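Local coordinates for cellulase (Soil metagenome, PDB 5I2U), which probably hydrolyses the beta-1,4-glucosidic bonds of cellulose as a halotolerant glycoside hydrolase of family 5, at residues A[104-107]-A[108-112]; A[173-176]-A[177-181]. All coordinates share one frame; numbering follows the deposited sequence.

Interaction 1: A[104-107]-A[108-112]; sequences PEFA and LQCIT
Leu-108 leans back over the preceding turn, its CG 3.3 Å from Pro-104 O, the same oxygen that accepts a 2.9 Å bond from Leu-108 N; amide and side chain thus meet one carbonyl, and the branch beyond packs on Met-146 of helix 136-150. Gln-109 repeats this one residue on, with its N held at 2.8 Å by Glu-105 O and its CG near that oxygen too. From there its extended chain splits the amide between two neighbours. Gln-109 OE1 lies 3.2 Å from the methylene CG of Glu-105, carboxylate and amide standing nearly crosswise, while Gln-109 NE2 comes within 4.0 Å of Phe-106 CD1 at the ring's edge, the planes almost perpendicular (88°). Ala-107 is buried: its methyl touches His-64, Tyr-100 and Met-92, and its O takes Ile-111 N at 3.1 Å and a weak second bond from Cys-110 N, whose other acceptor is Phe-106 O. One turn on from Phe-106, Cys-110 SG lies over a face of its ring, 4.0 Å from the centroid and offset toward CZ, a sulfur-aromatic contact. Phe-106 meets it because its CG is anti to the backbone N (chi1 -177°), which places the ring beside its own carbonyl. With an alanine in place of Phe-106, the sulfur of Cys-110 would probably lose its aromatic face, and a gap would be left against Pro-68 and Asp-98, which the ring also touches. These are the opening turns of helix 104-120, which links strands 87-93 and 124-130 in a beta-alpha-beta unit of the TIM barrel.

Interaction 2: A[173-176]-A[177-181]; sequences KTYS and EEVIA
Val-179 and Tyr-175 pack side by side on the buried flank, the methyl CG2 of Val-179 lying 4.2 Å from the Tyr-175 ring centroid and over one face, a CH-pi contact. The next pair is tighter still: Ile-180 folds its CG1 back to 3.0 Å from Ser-176 O, the oxygen that also accepts Ile-180 N at 2.8 Å. Polar ends are satisfied on this side too, Ser-176 OG bonding to Val-172 O and Tyr-175 OH to Ile-160 O. Glu-178 closes the edge facing helix 136-150: it runs alongside Thr-174, Glu-178 OE2 lying 3.6 Å from Thr-174 CG2, while Glu-178 OE1 pairs with Lys-140. The outer flank is looser. With CG anti to the backbone N (chi1 -170°), the extended chain of Lys-173 carries NZ alongside Glu-177 OE2 in a long salt bridge of 3.6 Å; the stronger partner of NZ is Asp-209. Glu-177 OE1 accepts a hydrogen bond from a water 3.0 Å away, a weak extra partner for Thr-174 OG1, which Glu-170 O holds. Helix 169-186 thus lays Tyr-175 and Val-179 on helix 136-150 and Ser-176 and Ile-180 on barrel strand 192-194.

How the interactions relate
Interactions 1 and 2 each lie within a single outer helix of the same barrel, 104-120 and 169-186, with centres about 24 Å apart and no direct touch. Helix 136-150 connects them: interaction 1 packs on Phe-142 and Met-146, interaction 2 on Thr-136 and Ala-139. Each also reaches the strands, 87-93 in the first case and 192-194 in the second. Both are partly buried, with a ring covered on one face by the residue four positions on, a thiol in one and a valine methyl in the other. Their outer sides differ: interaction 1 sets a glutamine amide beside a glutamate, whereas interaction 2 carries salt bridges and a shared water.

Interaction 1: A[104-107]-A[108-112]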
ATOM      1  N   PRO A 104      -9.113   0.535 -19.160  1.00 37.41           N
ATOM      2  CA  PRO A 104      -8.839   1.632 -18.223  1.00 38.93           C
ATOM      3  C   PRO A 104     -10.086   2.338 -17.667  1.00 38.75           C
ATOM      4  O   PRO A 104     -10.029   2.885 -16.569  1.00 36.48           O
ATOM      5  CB  PRO A 104      -7.975   2.605 -19.047  1.00 42.80           C
ATOM      6  CG  PRO A 104      -8.343   2.336 -20.476  1.00 42.04           C
ATOM      7  CD  PRO A 104      -8.732   0.880 -20.545  1.00 41.31           C
ATOM      8  N   GLU A 105     -11.196   2.315 -18.400  1.00 40.74           N
ATOM      9  CA  GLU A 105     -12.446   2.916 -17.932  1.00 43.66           C
ATOM     10  C   GLU A 105     -12.956   2.199 -16.669  1.00 42.68           C
ATOM     11  O   GLU A 105     -13.355   2.850 -15.693  1.00 47.36           O
ATOM     12  CB  GLU A 105     -13.500   2.859 -19.048  1.00 49.24           C
ATOM     13  CG  GLU A 105     -14.855   3.469 -18.708  1.00 54.40           C
ATOM     14  CD  GLU A 105     -14.850   4.983 -18.569  1.00 59.59           C
ATOM     15  OE1 GLU A 105     -13.801   5.631 -18.774  1.00 67.80           O
ATOM     16  OE2 GLU A 105     -15.924   5.540 -18.246  1.00 66.96           O
ATOM     17  N   PHE A 106     -12.927   0.867 -16.695  1.00 37.95           N
ATOM     18  CA  PHE A 106     -13.311   0.061 -15.548  1.00 35.03           C
ATOM     19  C   PHE A 106     -12.359   0.247 -14.361  1.00 34.43           C
ATOM     20  O   PHE A 106     -12.806   0.348 -13.219  1.00 36.67           O
ATOM     21  CB  PHE A 106     -13.375  -1.423 -15.932  1.00 33.33           C
ATOM     22  CG  PHE A 106     -13.841  -2.320 -14.818  1.00 32.75           C
ATOM     23  CD1 PHE A 106     -15.067  -2.084 -14.183  1.00 35.24           C
ATOM     24  CD2 PHE A 106     -13.059  -3.388 -14.386  1.00 33.12           C
ATOM     25  CE1 PHE A 106     -15.507  -2.902 -13.145  1.00 35.19           C
ATOM     26  CE2 PHE A 106     -13.488  -4.206 -13.341  1.00 34.80           C
ATOM     27  CZ  PHE A 106     -14.714  -3.961 -12.722  1.00 33.67           C
ATOM     28  N   ALA A 107     -11.059   0.288 -14.638  1.00 33.34           N
ATOM     29  CA  ALA A 107     -10.074   0.615 -13.621  1.00 34.00           C
ATOM     30  C   ALA A 107     -10.414   1.963 -12.963  1.00 39.01           C
ATOM     31  O   ALA A 107     -10.447   2.061 -11.722  1.00 38.24           O
ATOM     32  CB  ALA A 107      -8.679   0.638 -14.215  1.00 34.04           C
ATOM     33  N   LEU A 108     -10.703   2.983 -13.778  1.00 36.89           N
ATOM     34  CA  LEU A 108     -11.067   4.309 -13.251  1.00 39.01           C
ATOM     35  C   LEU A 108     -12.434   4.319 -12.549  1.00 38.15           C
ATOM     36  O   LEU A 108     -12.614   5.063 -11.569  1.00 38.29           O
ATOM     37  CB  LEU A 108     -11.011   5.386 -14.346  1.00 38.61           C
ATOM     38  CG  LEU A 108      -9.620   5.669 -14.933  1.00 42.27           C
ATOM     39  CD1 LEU A 108      -9.732   6.605 -16.134  1.00 45.38           C
ATOM     40  CD2 LEU A 108      -8.650   6.247 -13.909  1.00 44.22           C
ATOM     41  N   GLN A 109     -13.377   3.500 -13.012  1.00 37.96           N
ATOM     42  CA  GLN A 109     -14.657   3.286 -12.289  1.00 40.06           C
ATOM     43  C   GLN A 109     -14.478   2.694 -10.877  1.00 34.55           C
ATOM     44  O   GLN A 109     -15.251   2.999  -9.981  1.00 34.54           O
ATOM     45  CB  GLN A 109     -15.607   2.395 -13.113  1.00 45.44           C
ATOM     46  CG  GLN A 109     -16.292   3.118 -14.276  1.00 50.08           C
ATOM     47  CD  GLN A 109     -16.928   2.187 -15.309  1.00 48.58           C
ATOM     48  OE1 GLN A 109     -16.924   2.492 -16.493  1.00 51.84           O
ATOM     49  NE2 GLN A 109     -17.463   1.058 -14.865  1.00 45.72           N
ATOM     50  N   CYS A 110     -13.452   1.869 -10.684  1.00 32.15           N
ATOM     51  CA  CYS A 110     -13.200   1.240  -9.374  1.00 31.58           C
ATOM     52  C   CYS A 110     -12.464   2.148  -8.379  1.00 28.93           C
ATOM     53  O   CYS A 110     -12.910   2.326  -7.256  1.00 25.75           O
ATOM     54  CB  CYS A 110     -12.435  -0.073  -9.555  1.00 31.43           C
ATOM     55  SG  CYS A 110     -13.415  -1.391 -10.325  1.00 31.87           S
ATOM     56  N   ILE A 111     -11.347   2.726  -8.804  1.00 29.65           N
ATOM     57  CA  ILE A 111     -10.490   3.518  -7.902  1.00 31.10           C
ATOM     58  C   ILE A 111     -11.091   4.872  -7.464  1.00 31.72           C
ATOM     59  O   ILE A 111     -10.798   5.366  -6.384  1.00 28.79           O
ATOM     60  CB  ILE A 111      -9.072   3.727  -8.479  1.00 31.49           C
ATOM     61  CG1 ILE A 111      -9.063   4.637  -9.718  1.00 35.58           C
ATOM     62  CG2 ILE A 111      -8.437   2.379  -8.798  1.00 33.66           C
ATOM     63  CD1 ILE A 111      -7.691   5.190 -10.060  1.00 38.86           C
ATOM     64  N   THR A 112     -11.927   5.463  -8.313  1.00 33.21           N
ATOM     65  CA  THR A 112     -12.476   6.795  -8.088  1.00 33.91           C
ATOM     66  C   THR A 112     -13.344   6.884  -6.822  1.00 32.23           C
ATOM     67  O   THR A 112     -13.109   7.770  -6.005  1.00 37.83           O
ATOM     68  CB  THR A 112     -13.209   7.285  -9.358  1.00 37.12           C
ATOM     69  OG1 THR A 112     -12.249   7.358 -10.418  1.00 33.31           O
ATOM     70  CG2 THR A 112     -13.867   8.668  -9.167  1.00 35.89           C
TER

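Interaction 2: A[173-176]-A[177-181]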
ATOM      1  N   LYS A 173      14.959   1.817 -10.809  1.00 49.74           N
ATOM      2  CA  LYS A 173      15.323   3.195 -10.431  1.00 50.36           C
ATOM      3  C   LYS A 173      15.077   4.183 -11.570  1.00 44.93           C
ATOM      4  O   LYS A 173      14.647   5.299 -11.323  1.00 47.45           O
ATOM      5  CB  LYS A 173      16.793   3.267 -10.000  1.00 51.19           C
ATOM      6  CG  LYS A 173      17.238   4.582  -9.364  1.00 52.52           C
ATOM      7  CD  LYS A 173      18.756   4.649  -9.297  1.00 60.12           C
ATOM      8  CE  LYS A 173      19.251   5.883  -8.571  1.00 64.93           C
ATOM      9  NZ  LYS A 173      20.581   6.319  -9.083  1.00 72.23           N
ATOM     10  N   THR A 174      15.382   3.777 -12.803  1.00 46.46           N
ATOM     11  CA  THR A 174      15.182   4.628 -13.981  1.00 47.83           C
ATOM     12  C   THR A 174      13.701   4.890 -14.190  1.00 45.87           C
ATOM     13  O   THR A 174      13.289   6.036 -14.316  1.00 50.83           O
ATOM     14  CB  THR A 174      15.776   3.983 -15.248  1.00 55.07           C
ATOM     15  OG1 THR A 174      17.144   3.604 -15.002  1.00 54.34           O
ATOM     16  CG2 THR A 174      15.719   4.950 -16.443  1.00 56.43           C
ATOM     17  N   TYR A 175      12.912   3.819 -14.210  1.00 43.54           N
ATOM     18  CA  TYR A 175      11.452   3.903 -14.241  1.00 40.59           C
ATOM     19  C   TYR A 175      10.935   4.863 -13.184  1.00 38.96           C
ATOM     20  O   TYR A 175      10.079   5.715 -13.452  1.00 33.20           O
ATOM     21  CB  TYR A 175      10.869   2.501 -14.012  1.00 41.52           C
ATOM     22  CG  TYR A 175       9.370   2.378 -13.751  1.00 37.90           C
ATOM     23  CD1 TYR A 175       8.811   2.741 -12.514  1.00 39.17           C
ATOM     24  CD2 TYR A 175       8.523   1.841 -14.712  1.00 38.83           C
ATOM     25  CE1 TYR A 175       7.455   2.602 -12.259  1.00 39.01           C
ATOM     26  CE2 TYR A 175       7.156   1.695 -14.464  1.00 41.01           C
ATOM     27  CZ  TYR A 175       6.625   2.070 -13.233  1.00 42.20           C
ATOM     28  OH  TYR A 175       5.274   1.928 -12.977  1.00 38.71           O
ATOM     29  N   SER A 176      11.478   4.715 -11.980  1.00 40.03           N
ATOM     30  CA  SER A 176      11.041   5.489 -10.825  1.00 41.56           C
ATOM     31  C   SER A 176      11.406   6.967 -10.931  1.00 40.50           C
ATOM     32  O   SER A 176      10.560   7.825 -10.681  1.00 35.81           O
ATOM     33  CB  SER A 176      11.607   4.882  -9.542  1.00 39.58           C
ATOM     34  OG  SER A 176      11.026   3.615  -9.343  1.00 42.53           O
ATOM     35  N   GLU A 177      12.661   7.250 -11.288  1.00 41.79           N
ATOM     36  CA  GLU A 177      13.115   8.635 -11.581  1.00 46.62           C
ATOM     37  C   GLU A 177      12.193   9.300 -12.609  1.00 42.50           C
ATOM     38  O   GLU A 177      11.719  10.415 -12.397  1.00 44.72           O
ATOM     39  CB  GLU A 177      14.568   8.658 -12.092  1.00 46.74           C
ATOM     40  CG  GLU A 177      15.620   8.423 -11.009  1.00 51.70           C
ATOM     41  CD  GLU A 177      17.000   8.015 -11.534  1.00 55.82           C
ATOM     42  OE1 GLU A 177      17.140   7.597 -12.713  1.00 56.42           O
ATOM     43  OE2 GLU A 177      17.966   8.103 -10.744  1.00 55.55           O
ATOM     44  N   GLU A 178      11.905   8.583 -13.692  1.00 40.78           N
ATOM     45  CA  GLU A 178      11.080   9.121 -14.771  1.00 43.95           C
ATOM     46  C   GLU A 178       9.613   9.365 -14.396  1.00 41.47           C
ATOM     47  O   GLU A 178       9.052  10.389 -14.766  1.00 35.84           O
ATOM     48  CB  GLU A 178      11.182   8.232 -16.008  1.00 49.22           C
ATOM     49  CG  GLU A 178      12.523   8.365 -16.715  1.00 53.72           C
ATOM     50  CD  GLU A 178      12.646   7.494 -17.954  1.00 57.32           C
ATOM     51  OE1 GLU A 178      11.616   7.049 -18.493  1.00 54.46           O
ATOM     52  OE2 GLU A 178      13.794   7.263 -18.389  1.00 66.61           O
ATOM     53  N   VAL A 179       9.016   8.447 -13.638  1.00 41.11           N
ATOM     54  CA  VAL A 179       7.634   8.606 -13.162  1.00 37.29           C
ATOM     55  C   VAL A 179       7.550   9.666 -12.072  1.00 33.22           C
ATOM     56  O   VAL A 179       6.624  10.489 -12.071  1.00 26.86           O
ATOM     57  CB  VAL A 179       7.045   7.258 -12.667  1.00 38.41           C
ATOM     58  CG1 VAL A 179       5.681   7.451 -12.022  1.00 37.88           C
ATOM     59  CG2 VAL A 179       6.938   6.272 -13.828  1.00 39.44           C
ATOM     60  N   ILE A 180       8.502   9.634 -11.137  1.00 32.88           N
ATOM     61  CA  ILE A 180       8.597  10.675 -10.094  1.00 36.71           C
ATOM     62  C   ILE A 180       8.704  12.061 -10.730  1.00 37.75           C
ATOM     63  O   ILE A 180       8.035  13.006 -10.289  1.00 38.98           O
ATOM     64  CB  ILE A 180       9.799  10.439  -9.133  1.00 39.12           C
ATOM     65  CG1 ILE A 180       9.514   9.250  -8.200  1.00 38.70           C
ATOM     66  CG2 ILE A 180      10.114  11.680  -8.283  1.00 38.30           C
ATOM     67  CD1 ILE A 180      10.764   8.653  -7.579  1.00 38.16           C
ATOM     68  N   ALA A 181       9.553  12.178 -11.754  1.00 40.83           N
ATOM     69  CA  ALA A 181       9.726  13.448 -12.489  1.00 40.67           C
ATOM     70  C   ALA A 181       8.403  13.978 -13.007  1.00 38.63           C
ATOM     71  O   ALA A 181       8.102  15.147 -12.819  1.00 39.00           O
ATOM     72  CB  ALA A 181      10.714  13.287 -13.639  1.00 40.89           C
TER
HETATM   73  O   HOH W   1      19.225   6.166 -14.326  1.00 37.24           O